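Local coordinates for protein NDP-rhamnosyltransferase (Saccharopolyspora spinosa, PDB 3TSA) that belongs to the GT-B class of glycosyltransferases, built from two Rossmann-like domains that face each other across a cleft, at residues Leu119-Ala124 with His141-Asp146; Leu179-Pro184 with Ala195-Val200; Ala218-Ile223 with Arg285-Val290; Thr246-Val251 with Ser349-Leu354. All coordinates share one frame; numbering follows the deposited sequence.

Contact 1: residues Leu119-Ala124 with His141-Asp146; sequences LVDVCA and HRWGVD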
loop_
_atom_site.group_PDB
_atom_site.type_symbol
_atom_site.label_atom_id
_atom_site.label_comp_id
_atom_site.label_asym_id
_atom_site.label_seq_id
_atom_site.Cartn_x
_atom_site.Cartn_y
_atom_site.Cartn_z
ATOM N N LEU A 119 -14.711 -0.490 9.854
ATOM C CA LEU A 119 -14.641 -1.616 8.937
ATOM C C LEU A 119 -14.045 -2.747 9.771
ATOM O O LEU A 119 -12.892 -2.676 10.209
ATOM C CB LEU A 119 -13.704 -1.244 7.796
ATOM C CG LEU A 119 -13.510 -2.379 6.791
ATOM C CD1 LEU A 119 -14.824 -2.814 6.144
ATOM C CD2 LEU A 119 -12.540 -1.941 5.724
ATOM N N VAL A 120 -14.840 -3.779 10.016
ATOM C CA VAL A 120 -14.554 -4.700 11.096
ATOM C C VAL A 120 -14.501 -6.092 10.556
ATOM O O VAL A 120 -15.444 -6.508 9.855
ATOM C CB VAL A 120 -15.706 -4.563 12.125
ATOM C CG1 VAL A 120 -15.545 -5.582 13.274
ATOM C CG2 VAL A 120 -15.686 -3.088 12.707
ATOM N N ASP A 121 -13.421 -6.850 10.849
ATOM C CA ASP A 121 -13.419 -8.276 10.509
ATOM C C ASP A 121 -14.634 -8.992 11.142
ATOM O O ASP A 121 -14.969 -8.732 12.291
ATOM C CB ASP A 121 -12.087 -8.804 11.051
ATOM C CG ASP A 121 -11.902 -10.337 10.991
ATOM O OD1 ASP A 121 -12.803 -11.184 10.953
ATOM O OD2 ASP A 121 -10.703 -10.709 11.123
ATOM N N VAL A 122 -15.278 -9.912 10.397
ATOM C CA VAL A 122 -16.469 -10.616 10.932
ATOM C C VAL A 122 -16.255 -11.207 12.280
ATOM O O VAL A 122 -17.183 -11.168 13.108
ATOM C CB VAL A 122 -16.990 -11.731 9.968
ATOM C CG1 VAL A 122 -17.849 -12.662 10.710
ATOM C CG2 VAL A 122 -17.881 -11.057 8.930
ATOM N N CYS A 123 -15.066 -11.746 12.548
ATOM C CA CYS A 123 -14.777 -12.292 13.884
ATOM C C CYS A 123 -14.254 -11.302 14.931
ATOM O O CYS A 123 -14.192 -11.656 16.118
ATOM C CB CYS A 123 -13.736 -13.335 13.763
ATOM S SG CYS A 123 -14.381 -14.828 12.888
ATOM N N ALA A 124 -13.944 -10.057 14.537
ATOM C CA ALA A 124 -13.405 -9.122 15.516
ATOM C C ALA A 124 -14.550 -8.461 16.283
ATOM O O ALA A 124 -14.970 -7.337 15.994
ATOM C CB ALA A 124 -12.492 -8.096 14.823
ATOM N N HIS A 141 -16.528 -7.194 7.391
ATOM C CA HIS A 141 -15.783 -7.721 6.225
ATOM C C HIS A 141 -15.417 -9.198 6.378
ATOM O O HIS A 141 -14.653 -9.558 7.279
ATOM C CB HIS A 141 -14.491 -6.889 6.051
ATOM C CG HIS A 141 -13.842 -7.075 4.720
ATOM N ND1 HIS A 141 -13.032 -8.157 4.456
ATOM C CD2 HIS A 141 -13.900 -6.351 3.571
ATOM C CE1 HIS A 141 -12.612 -8.089 3.201
ATOM N NE2 HIS A 141 -13.133 -7.019 2.635
ATOM N N ARG A 142 -15.914 -10.042 5.478
ATOM C CA ARG A 142 -15.511 -11.430 5.436
ATOM C C ARG A 142 -14.167 -11.542 4.753
ATOM O O ARG A 142 -13.903 -10.859 3.755
ATOM C CB ARG A 142 -16.528 -12.230 4.621
ATOM C CG ARG A 142 -17.787 -12.402 5.449
ATOM C CD ARG A 142 -18.916 -13.032 4.620
ATOM N NE ARG A 142 -20.030 -13.339 5.585
ATOM C CZ ARG A 142 -21.321 -13.294 5.200
ATOM N NH1 ARG A 142 -21.658 -13.073 3.891
ATOM N NH2 ARG A 142 -22.290 -13.476 6.131
ATOM N N TRP A 143 -13.333 -12.444 5.272
ATOM C CA TRP A 143 -12.085 -12.744 4.520
ATOM C C TRP A 143 -12.311 -13.807 3.443
ATOM O O TRP A 143 -11.494 -13.965 2.505
ATOM C CB TRP A 143 -10.976 -13.137 5.498
ATOM C CG TRP A 143 -11.337 -14.453 6.146
ATOM C CD1 TRP A 143 -11.104 -15.686 5.632
ATOM C CD2 TRP A 143 -12.141 -14.629 7.288
ATOM N NE1 TRP A 143 -11.665 -16.650 6.428
ATOM C CE2 TRP A 143 -12.310 -16.036 7.463
ATOM C CE3 TRP A 143 -12.686 -13.752 8.239
ATOM C CZ2 TRP A 143 -13.027 -16.581 8.511
ATOM C CZ3 TRP A 143 -13.409 -14.289 9.298
ATOM C CH2 TRP A 143 -13.576 -15.715 9.424
ATOM N N GLY A 144 -13.414 -14.543 3.549
ATOM C CA GLY A 144 -13.668 -15.624 2.597
ATOM C C GLY A 144 -14.883 -16.457 3.046
ATOM O O GLY A 144 -15.922 -15.897 3.318
ATOM N N VAL A 145 -14.724 -17.780 3.095
ATOM C CA VAL A 145 -15.805 -18.658 3.604
ATOM C C VAL A 145 -16.029 -18.300 5.081
ATOM O O VAL A 145 -15.051 -18.061 5.832
ATOM C CB VAL A 145 -15.432 -20.140 3.430
ATOM C CG1 VAL A 145 -16.498 -21.025 4.079
ATOM C CG2 VAL A 145 -15.339 -20.466 1.937
ATOM N N ASP A 146 -17.287 -18.132 5.453
ATOM C CA ASP A 146 -17.628 -17.574 6.811
ATOM C C ASP A 146 -18.450 -18.647 7.512
ATOM O O ASP A 146 -19.639 -18.776 7.239
ATOM C CB ASP A 146 -18.464 -16.280 6.620
ATOM C CG ASP A 146 -18.901 -15.656 7.969
ATOM O OD1 ASP A 146 -18.633 -16.251 9.059
ATOM O OD2 ASP A 146 -19.475 -14.566 7.941
#
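Cys123 and Asp121 both meet the benzo edge of the Trp143 indole. SG of Cys123 lies 3.7 Å from CH2 of Trp143, near the ring plane, an edge-on sulfur-aromatic contact. At the same rim, OD1 of Asp121 comes 3.6 Å from CZ3 of Trp143, with the carboxylate turned 61° against the ring. The indole reaches them from a chi1 of 67°, its CG wedged between the backbone N and the carbonyl carbon, while its NE1 bonds to Asp317. OD1 of Asp121 also accepts from the backbone N of Cys123 at 2.8 Å, met from above the carboxylate plane; this is an Asx turn within the type I turn Asp121-Ala124. OD2 is taken by His14 and by the backbone N of Leu9.

Val122 divides its branches: CG2 touches CG of Arg142 at 3.7 Å, and CG1 faces OD2 of Asp146 at 3.7 Å. That oxygen receives NE of Arg142 on its anti lone pair, a 2.7 Å salt bridge. At the backbone, His141 N binds Val120 O at 2.8 Å and Val122 N binds His141 O at 3.2 Å, the pairing of parallel strands 117-121 and 138-141 at their C-terminal ends. With both carboxylate oxygens of Asp121 engaged, its group is held against rotation, and the charge of buried Arg142 is probably balanced by Asp146 and, outside the two segments, Asp180.

Contact 2: residues Leu179-Pro184 with Ala195-Val200; sequences LDPCPP and APVQYV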
loop_
_atom_site.group_PDB
_atom_site.type_symbol
_atom_site.label_atom_id
_atom_site.label_comp_id
_atom_site.label_asym_id
_atom_site.label_seq_id
_atom_site.Cartn_x
_atom_site.Cartn_y
_atom_site.Cartn_z
ATOM N N LEU A 179 -19.507 -7.142 3.954
ATOM C CA LEU A 179 -18.925 -7.242 2.593
ATOM C C LEU A 179 -18.358 -8.658 2.438
ATOM O O LEU A 179 -17.760 -9.173 3.373
ATOM C CB LEU A 179 -17.797 -6.248 2.383
ATOM C CG LEU A 179 -18.230 -4.790 2.600
ATOM C CD1 LEU A 179 -16.982 -3.959 2.315
ATOM C CD2 LEU A 179 -19.283 -4.392 1.622
ATOM N N ASP A 180 -18.536 -9.262 1.259
ATOM C CA ASP A 180 -18.181 -10.679 1.088
ATOM C C ASP A 180 -17.439 -10.872 -0.241
ATOM O O ASP A 180 -18.064 -10.782 -1.335
ATOM C CB ASP A 180 -19.548 -11.491 1.097
ATOM C CG ASP A 180 -19.317 -12.947 1.158
ATOM O OD1 ASP A 180 -18.138 -13.380 1.033
ATOM O OD2 ASP A 180 -20.339 -13.691 1.349
ATOM N N PRO A 181 -16.117 -11.246 -0.190
ATOM C CA PRO A 181 -15.382 -11.520 -1.398
ATOM C C PRO A 181 -15.436 -13.027 -1.811
ATOM O O PRO A 181 -14.874 -13.422 -2.832
ATOM C CB PRO A 181 -13.951 -11.153 -0.992
ATOM C CG PRO A 181 -13.836 -11.676 0.500
ATOM C CD PRO A 181 -15.293 -11.302 1.047
ATOM N N CYS A 182 -16.094 -13.866 -1.002
ATOM C CA CYS A 182 -16.190 -15.260 -1.400
ATOM C C CYS A 182 -17.078 -15.524 -2.643
ATOM O O CYS A 182 -18.171 -14.984 -2.742
ATOM C CB CYS A 182 -16.782 -16.041 -0.180
ATOM S SG CYS A 182 -16.755 -17.848 -0.407
ATOM N N PRO A 183 -16.591 -16.319 -3.607
ATOM C CA PRO A 183 -17.434 -16.730 -4.714
ATOM C C PRO A 183 -18.775 -17.240 -4.129
ATOM O O PRO A 183 -18.773 -18.076 -3.237
ATOM C CB PRO A 183 -16.588 -17.836 -5.375
ATOM C CG PRO A 183 -15.152 -17.439 -5.057
ATOM C CD PRO A 183 -15.235 -16.927 -3.660
ATOM N N PRO A 184 -19.968 -16.689 -4.535
ATOM C CA PRO A 184 -21.204 -17.095 -3.826
ATOM C C PRO A 184 -21.468 -18.584 -3.843
ATOM O O PRO A 184 -22.046 -19.094 -2.884
ATOM C CB PRO A 184 -22.308 -16.372 -4.604
ATOM C CG PRO A 184 -21.571 -15.006 -4.948
ATOM C CD PRO A 184 -20.133 -15.457 -5.351
ATOM N N ALA A 195 -22.946 -8.096 0.799
ATOM C CA ALA A 195 -22.756 -7.425 -0.474
ATOM C C ALA A 195 -21.429 -7.918 -1.146
ATOM O O ALA A 195 -20.410 -8.090 -0.439
ATOM C CB ALA A 195 -22.663 -5.913 -0.208
ATOM N N PRO A 196 -21.441 -8.156 -2.485
ATOM C CA PRO A 196 -20.230 -8.655 -3.158
ATOM C C PRO A 196 -19.149 -7.614 -3.202
ATOM O O PRO A 196 -19.458 -6.460 -3.485
ATOM C CB PRO A 196 -20.685 -9.046 -4.589
ATOM C CG PRO A 196 -22.052 -8.195 -4.793
ATOM C CD PRO A 196 -22.600 -7.973 -3.391
ATOM N N VAL A 197 -17.897 -8.044 -2.951
ATOM C CA VAL A 197 -16.747 -7.190 -3.294
ATOM C C VAL A 197 -15.734 -8.084 -3.981
ATOM O O VAL A 197 -15.357 -9.119 -3.412
ATOM C CB VAL A 197 -16.172 -6.385 -2.071
ATOM C CG1 VAL A 197 -15.660 -7.313 -0.882
ATOM C CG2 VAL A 197 -15.038 -5.488 -2.512
ATOM N N GLN A 198 -15.241 -7.698 -5.164
ATOM C CA GLN A 198 -14.314 -8.550 -5.937
ATOM C C GLN A 198 -12.955 -8.720 -5.205
ATOM O O GLN A 198 -12.306 -7.733 -4.772
ATOM C CB GLN A 198 -14.046 -7.904 -7.339
ATOM C CG GLN A 198 -13.339 -8.840 -8.218
ATOM C CD GLN A 198 -13.206 -8.374 -9.621
ATOM O OE1 GLN A 198 -14.124 -7.747 -10.216
ATOM N NE2 GLN A 198 -12.120 -8.759 -10.216
ATOM N N TYR A 199 -12.528 -9.985 -5.089
ATOM C CA TYR A 199 -11.213 -10.311 -4.487
ATOM C C TYR A 199 -10.149 -9.732 -5.428
ATOM O O TYR A 199 -10.172 -10.043 -6.627
ATOM C CB TYR A 199 -11.078 -11.861 -4.350
ATOM C CG TYR A 199 -9.708 -12.172 -3.773
ATOM C CD1 TYR A 199 -9.409 -11.851 -2.416
ATOM C CD2 TYR A 199 -8.714 -12.642 -4.582
ATOM C CE1 TYR A 199 -8.123 -12.021 -1.902
ATOM C CE2 TYR A 199 -7.432 -12.881 -4.059
ATOM C CZ TYR A 199 -7.142 -12.546 -2.746
ATOM O OH TYR A 199 -5.808 -12.742 -2.301
ATOM N N VAL A 200 -9.190 -8.977 -4.858
ATOM C CA VAL A 200 -8.029 -8.504 -5.626
ATOM C C VAL A 200 -6.862 -9.183 -4.964
ATOM O O VAL A 200 -6.658 -9.028 -3.775
ATOM C CB VAL A 200 -7.866 -7.000 -5.459
ATOM C CG1 VAL A 200 -6.532 -6.556 -6.107
ATOM C CG2 VAL A 200 -9.003 -6.332 -6.186
HETATM O O HOH W 1 -14.490 -12.113 -5.189
#
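The last pairing at one border of the N-terminal domain's parallel sheet joins strand 177-180 to the short strand 195-196. Asp180 supplies both backbone bonds: its N donates to Ala195 O at 2.8 Å, and its O accepts from Val197 N at 3.2 Å. Beyond the strands, CA of Pro181 approaches Val197 O at 3.1 Å in a CA-H...O contact.

On the face carrying Leu179 and Ala195, CD2 of Leu179 meets CB of Ala195 at 4.1 Å. CG1 of Val197, placed between its backbone N and carbonyl carbon (chi1 60°), comes within 4.0 Å of CB of Leu179 and also touches the Pro181 ring at CB. Leu379 of helix 376-385 packs on both Leu179 and Val197. Past the last backbone bond, a water bridges the segments: it donates to Pro181 O at 2.7 Å and accepts from Tyr199 N at 2.9 Å. OD1 of Asp180 takes the backbone N of Cys182, an Asx turn that bends the chain out of the strand, while OD2 also accepts from Gln187. A C-terminal helix packed on the N-terminal sheet is a familiar feature of GT-B glycosyltransferases.

Contact 3: residues Ala218-Ile223 with Arg285-Val290; sequences ARRVCI and RTCELV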
loop_
_atom_site.group_PDB
_atom_site.type_symbol
_atom_site.label_atom_id
_atom_site.label_comp_id
_atom_site.label_asym_id
_atom_site.label_seq_id
_atom_site.Cartn_x
_atom_site.Cartn_y
_atom_site.Cartn_z
ATOM N N ALA A 218 8.089 -28.463 -17.880
ATOM C CA ALA A 218 7.687 -29.239 -16.712
ATOM C C ALA A 218 6.272 -28.873 -16.300
ATOM O O ALA A 218 5.760 -27.837 -16.738
ATOM C CB ALA A 218 8.629 -28.984 -15.520
ATOM N N ARG A 219 5.682 -29.697 -15.452
ATOM C CA ARG A 219 4.296 -29.421 -14.919
ATOM C C ARG A 219 4.496 -28.668 -13.602
ATOM O O ARG A 219 4.931 -29.277 -12.574
ATOM C CB ARG A 219 3.648 -30.789 -14.625
ATOM C CG ARG A 219 3.818 -31.794 -15.771
ATOM C CD ARG A 219 3.252 -31.142 -17.133
ATOM N NE ARG A 219 1.788 -30.922 -17.097
ATOM C CZ ARG A 219 0.849 -31.869 -17.116
ATOM N NH1 ARG A 219 -0.452 -31.532 -17.137
ATOM N NH2 ARG A 219 1.181 -33.155 -17.159
ATOM N N ARG A 220 4.251 -27.362 -13.617
ATOM C CA ARG A 220 4.642 -26.555 -12.472
ATOM C C ARG A 220 3.528 -26.586 -11.412
ATOM O O ARG A 220 2.358 -26.262 -11.695
ATOM C CB ARG A 220 4.914 -25.119 -12.940
ATOM C CG ARG A 220 5.434 -24.245 -11.843
ATOM C CD ARG A 220 6.039 -22.902 -12.409
ATOM N NE ARG A 220 7.285 -23.047 -13.137
ATOM C CZ ARG A 220 7.847 -22.051 -13.818
ATOM N NH1 ARG A 220 7.246 -20.880 -13.837
ATOM N NH2 ARG A 220 8.958 -22.219 -14.499
ATOM N N VAL A 221 3.866 -27.007 -10.198
ATOM C CA VAL A 221 2.943 -27.134 -9.094
ATOM C C VAL A 221 3.474 -26.207 -8.015
ATOM O O VAL A 221 4.632 -26.345 -7.585
ATOM C CB VAL A 221 3.004 -28.601 -8.593
ATOM C CG1 VAL A 221 2.238 -28.803 -7.223
ATOM C CG2 VAL A 221 2.412 -29.520 -9.671
ATOM N N CYS A 222 2.651 -25.257 -7.525
ATOM C CA CYS A 222 3.093 -24.422 -6.417
ATOM C C CYS A 222 2.563 -24.981 -5.076
ATOM O O CYS A 222 1.345 -25.205 -4.960
ATOM C CB CYS A 222 2.617 -22.977 -6.615
ATOM S SG CYS A 222 2.923 -21.838 -5.226
ATOM N N ILE A 223 3.406 -25.035 -4.054
ATOM C CA ILE A 223 3.019 -25.413 -2.703
ATOM C C ILE A 223 3.171 -24.155 -1.900
ATOM O O ILE A 223 4.278 -23.594 -1.811
ATOM C CB ILE A 223 3.936 -26.550 -2.130
ATOM C CG1 ILE A 223 3.772 -27.803 -2.968
ATOM C CG2 ILE A 223 3.629 -26.735 -0.622
ATOM C CD1 ILE A 223 4.948 -28.816 -2.633
ATOM N N ARG A 285 0.206 -17.581 -12.524
ATOM C CA ARG A 285 -0.341 -17.918 -13.833
ATOM C C ARG A 285 0.480 -18.976 -14.605
ATOM O O ARG A 285 -0.027 -19.627 -15.545
ATOM C CB ARG A 285 -0.447 -16.633 -14.651
ATOM C CG ARG A 285 -1.527 -15.755 -14.136
ATOM C CD ARG A 285 -1.400 -14.400 -14.930
ATOM N NE ARG A 285 -2.316 -13.334 -14.452
ATOM C CZ ARG A 285 -2.144 -12.578 -13.351
ATOM N NH1 ARG A 285 -1.110 -12.751 -12.534
ATOM N NH2 ARG A 285 -3.063 -11.636 -13.011
ATOM N N THR A 286 1.742 -19.159 -14.236
ATOM C CA THR A 286 2.538 -20.168 -14.904
ATOM C C THR A 286 2.427 -21.525 -14.207
ATOM O O THR A 286 3.208 -22.449 -14.540
ATOM C CB THR A 286 4.043 -19.852 -14.855
ATOM O OG1 THR A 286 4.511 -19.932 -13.511
ATOM C CG2 THR A 286 4.309 -18.431 -15.388
ATOM N N CYS A 287 1.509 -21.661 -13.264
ATOM C CA CYS A 287 1.405 -22.977 -12.508
ATOM C C CYS A 287 0.152 -23.708 -12.896
ATOM O O CYS A 287 -0.898 -23.040 -13.204
ATOM C CB CYS A 287 1.322 -22.703 -11.027
ATOM S SG CYS A 287 2.869 -22.008 -10.351
ATOM N N GLU A 288 0.186 -25.065 -12.871
ATOM C CA GLU A 288 -1.039 -25.755 -13.286
ATOM C C GLU A 288 -1.843 -26.246 -12.050
ATOM O O GLU A 288 -2.948 -26.733 -12.221
ATOM C CB GLU A 288 -0.664 -27.017 -14.111
ATOM C CG GLU A 288 -0.193 -26.627 -15.520
ATOM C CD GLU A 288 0.135 -27.884 -16.290
ATOM O OE1 GLU A 288 -0.799 -28.637 -16.590
ATOM O OE2 GLU A 288 1.307 -28.167 -16.486
ATOM N N LEU A 289 -1.271 -26.095 -10.859
ATOM C CA LEU A 289 -1.928 -26.596 -9.637
ATOM C C LEU A 289 -1.352 -25.841 -8.442
ATOM O O LEU A 289 -0.145 -25.511 -8.507
ATOM C CB LEU A 289 -1.702 -28.123 -9.503
ATOM C CG LEU A 289 -2.186 -28.850 -8.239
ATOM C CD1 LEU A 289 -3.707 -28.817 -8.149
ATOM C CD2 LEU A 289 -1.645 -30.292 -8.154
ATOM N N VAL A 290 -2.175 -25.558 -7.399
ATOM C CA VAL A 290 -1.678 -24.977 -6.191
ATOM C C VAL A 290 -1.964 -25.990 -5.072
ATOM O O VAL A 290 -3.109 -26.468 -5.023
ATOM C CB VAL A 290 -2.379 -23.649 -5.810
ATOM C CG1 VAL A 290 -1.806 -23.135 -4.420
ATOM C CG2 VAL A 290 -2.026 -22.684 -6.883
HETATM O O HOH W 2 3.385 -26.344 -16.165
#
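Arg219 and Glu288 form a two-pronged salt bridge. NE of Arg219 binds OE2 of Glu288 at 2.9 Å and NH1 of Arg219 binds OE1 at 3.0 Å, each on a syn lone pair and with the acceptor in the guanidinium plane; the two flat groups are 28° apart. The arginine folds back at chi2 and chi3 to present this side, whereas the glutamate runs extended beyond CG. NH1 has a second acceptor, Leu354 O. A water donates to OE2 of Glu288 at 2.8 Å and to Ala218 O, and accepts from Arg220 N, joining the ion pair to the backbone.

Arg220 makes a further side-chain hydrogen bond, NH1 to OG1 of Thr286 at 2.9 Å, tilted from its plane, while its NE pairs with Glu252. OG1 of Thr286 is also bonded to Phe283 O.

Of the backbone bonds, Glu288 N to Arg220 O is the shorter at 2.7 Å, and Cys222 N to Leu289 O measures 3.0 Å. They bring strand 219-224 alongside 289-292, neighbours in the parallel sheet of the C-terminal domain.

Van der Waals packing occurs on both faces. SG of Cys287 lies 3.7 Å from CG of Arg220 and makes an apolar contact with CB of Cys222; on the opposite face the apolar pair is CG1 of Val221 and CD2 of Leu289, at 4.3 Å.

Arg220 O takes the N-H of Glu288, which probably explains why the buried N of Leu289 has no partner in the model. Both arginines have acidic partners, so their charges are probably well balanced at this end of the sheet.

Contact 4: residues Thr246-Val251 with Ser349-Leu354; sequences TELPGV and SIATVL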
loop_
_atom_site.group_PDB
_atom_site.type_symbol
_atom_site.label_atom_id
_atom_site.label_comp_id
_atom_site.label_asym_id
_atom_site.label_seq_id
_atom_site.Cartn_x
_atom_site.Cartn_y
_atom_site.Cartn_z
ATOM N N THR A 246 7.081 -33.795 -5.628
ATOM C CA THR A 246 8.392 -33.908 -6.311
ATOM C C THR A 246 8.650 -35.323 -6.834
ATOM O O THR A 246 9.501 -35.525 -7.712
ATOM C CB THR A 246 9.559 -33.453 -5.418
ATOM O OG1 THR A 246 9.585 -34.210 -4.185
ATOM C CG2 THR A 246 9.450 -31.943 -5.116
ATOM N N GLU A 247 7.965 -36.302 -6.266
ATOM C CA GLU A 247 8.096 -37.654 -6.725
ATOM C C GLU A 247 7.359 -37.949 -8.009
ATOM O O GLU A 247 7.587 -38.959 -8.627
ATOM C CB GLU A 247 7.557 -38.566 -5.647
ATOM C CG GLU A 247 8.555 -38.700 -4.521
ATOM C CD GLU A 247 8.128 -39.789 -3.535
ATOM O OE1 GLU A 247 8.536 -39.636 -2.365
ATOM O OE2 GLU A 247 7.387 -40.754 -3.940
ATOM N N LEU A 248 6.446 -37.070 -8.414
ATOM C CA LEU A 248 5.613 -37.319 -9.546
ATOM C C LEU A 248 6.361 -36.974 -10.814
ATOM O O LEU A 248 7.056 -35.934 -10.847
ATOM C CB LEU A 248 4.315 -36.505 -9.410
ATOM C CG LEU A 248 3.216 -36.973 -10.365
ATOM C CD1 LEU A 248 2.769 -38.377 -10.120
ATOM C CD2 LEU A 248 2.056 -36.027 -10.437
ATOM N N PRO A 249 6.256 -37.884 -11.859
ATOM C CA PRO A 249 6.980 -37.673 -13.098
ATOM C C PRO A 249 6.462 -36.392 -13.680
ATOM O O PRO A 249 5.214 -36.168 -13.696
ATOM C CB PRO A 249 6.521 -38.839 -14.024
ATOM C CG PRO A 249 5.920 -39.902 -13.134
ATOM C CD PRO A 249 5.493 -39.175 -11.850
ATOM N N GLY A 250 7.371 -35.541 -14.104
ATOM C CA GLY A 250 6.955 -34.383 -14.860
ATOM C C GLY A 250 7.005 -33.094 -14.046
ATOM O O GLY A 250 7.147 -32.037 -14.626
ATOM N N VAL A 251 6.942 -33.199 -12.717
ATOM C CA VAL A 251 6.599 -32.035 -11.882
ATOM C C VAL A 251 7.797 -31.197 -11.504
ATOM O O VAL A 251 8.903 -31.743 -11.217
ATOM C CB VAL A 251 5.794 -32.459 -10.554
ATOM C CG1 VAL A 251 5.775 -31.289 -9.514
ATOM C CG2 VAL A 251 4.416 -32.971 -10.895
ATOM N N SER A 349 -3.685 -37.831 -6.520
ATOM C CA SER A 349 -4.569 -36.644 -6.636
ATOM C C SER A 349 -3.895 -35.588 -7.515
ATOM O O SER A 349 -4.540 -34.910 -8.323
ATOM C CB SER A 349 -4.846 -36.031 -5.272
ATOM O OG SER A 349 -5.681 -36.869 -4.518
ATOM N N ILE A 350 -2.619 -35.388 -7.307
ATOM C CA ILE A 350 -1.880 -34.456 -8.153
ATOM C C ILE A 350 -1.917 -34.885 -9.599
ATOM O O ILE A 350 -2.258 -34.084 -10.481
ATOM C CB ILE A 350 -0.383 -34.350 -7.710
ATOM C CG1 ILE A 350 -0.306 -33.735 -6.289
ATOM C CG2 ILE A 350 0.384 -33.428 -8.728
ATOM C CD1 ILE A 350 1.123 -33.742 -5.666
ATOM N N ALA A 351 -1.617 -36.158 -9.848
ATOM C CA ALA A 351 -1.664 -36.697 -11.205
ATOM C C ALA A 351 -3.049 -36.533 -11.833
ATOM O O ALA A 351 -3.126 -36.220 -13.010
ATOM C CB ALA A 351 -1.245 -38.214 -11.228
ATOM N N THR A 352 -4.135 -36.678 -11.068
ATOM C CA THR A 352 -5.471 -36.677 -11.600
ATOM C C THR A 352 -5.753 -35.222 -12.123
ATOM O O THR A 352 -6.321 -35.048 -13.178
ATOM C CB THR A 352 -6.474 -36.996 -10.502
ATOM O OG1 THR A 352 -6.397 -38.414 -10.226
ATOM C CG2 THR A 352 -7.853 -36.692 -10.980
ATOM N N VAL A 353 -5.437 -34.227 -11.320
ATOM C CA VAL A 353 -5.616 -32.830 -11.739
ATOM C C VAL A 353 -4.773 -32.475 -12.980
ATOM O O VAL A 353 -5.303 -31.900 -13.960
ATOM C CB VAL A 353 -5.324 -31.817 -10.554
ATOM C CG1 VAL A 353 -5.510 -30.332 -11.062
ATOM C CG2 VAL A 353 -6.273 -32.070 -9.421
ATOM N N LEU A 354 -3.489 -32.846 -12.963
ATOM C CA LEU A 354 -2.585 -32.599 -14.091
ATOM C C LEU A 354 -3.054 -33.357 -15.368
ATOM O O LEU A 354 -2.677 -32.977 -16.513
ATOM C CB LEU A 354 -1.120 -32.969 -13.774
ATOM C CG LEU A 354 -0.435 -32.182 -12.621
ATOM C CD1 LEU A 354 0.974 -32.716 -12.352
ATOM C CD2 LEU A 354 -0.417 -30.631 -12.853
#
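Leu248 reaches across from its loop to the last turns of helix 343-354, and its two methyls do the touching. CB points at the helix, and CG, set anti to the backbone N (chi1 -165°), carries the branch onward alongside Ile350, the two side chains sliding past each other in opposite directions. At CG the chain forks. CD1 has a single contact, CB of Ala351 at 4.2 Å. CD2 has more: it presses on CG2 of Ile350 at 3.5 Å, lies 3.7 Å from the backbone N of Ala351, and has CB of Ala351 at 4.0 Å. Its fourth neighbour is CD1 of Leu354, also 4.0 Å away, so this one methyl is held between residues one helical turn apart.

The loop links helix 236-246 to strand 251-256, part of a beta-alpha-beta crossover in the Rossmann-like C-terminal domain. Helices 236-246 and 343-354 lie on the same face of its parallel sheet, the first over Ile223 and the second over Leu289. A type II turn from Leu248 to Val251, with Gly250 at the positive-phi position, reverses the chain; its closing bond from Val251 N to Leu248 O is weak at 3.3 Å.

The turn returns Val251 to the helix beside Leu248. CG2 of Val251 touches CD1 of Leu354 at 3.7 Å, the two side chains crossing at about a right angle. No hydrogen bond joins the two segments directly, although the backbone N of Arg219 probably bonds to Gly250 O.

From the N terminus, contact 1 closes first, bringing the end of strand 117-121 back to 141-146 around helix 125-133. Contact 2 then closes a short loop without helix or strand, adding strand 195-196 to the same sheet. The two follow in series and touch side by side in the sheet, where Arg142 N probably bonds to Leu179 O. Contacts 3 and 4 begin only after both have closed, and they cross: 246-251 falls between 218-223 and 285-290, and 349-354 comes last. Contact 3 pairs two strands of the C-terminal sheet, whereas contact 4 sets helix 343-354, which covers one face of that sheet, against the loop leading into strand 251-256. Contacts 2 and 3, in different sheets, have centres about 25 Å apart.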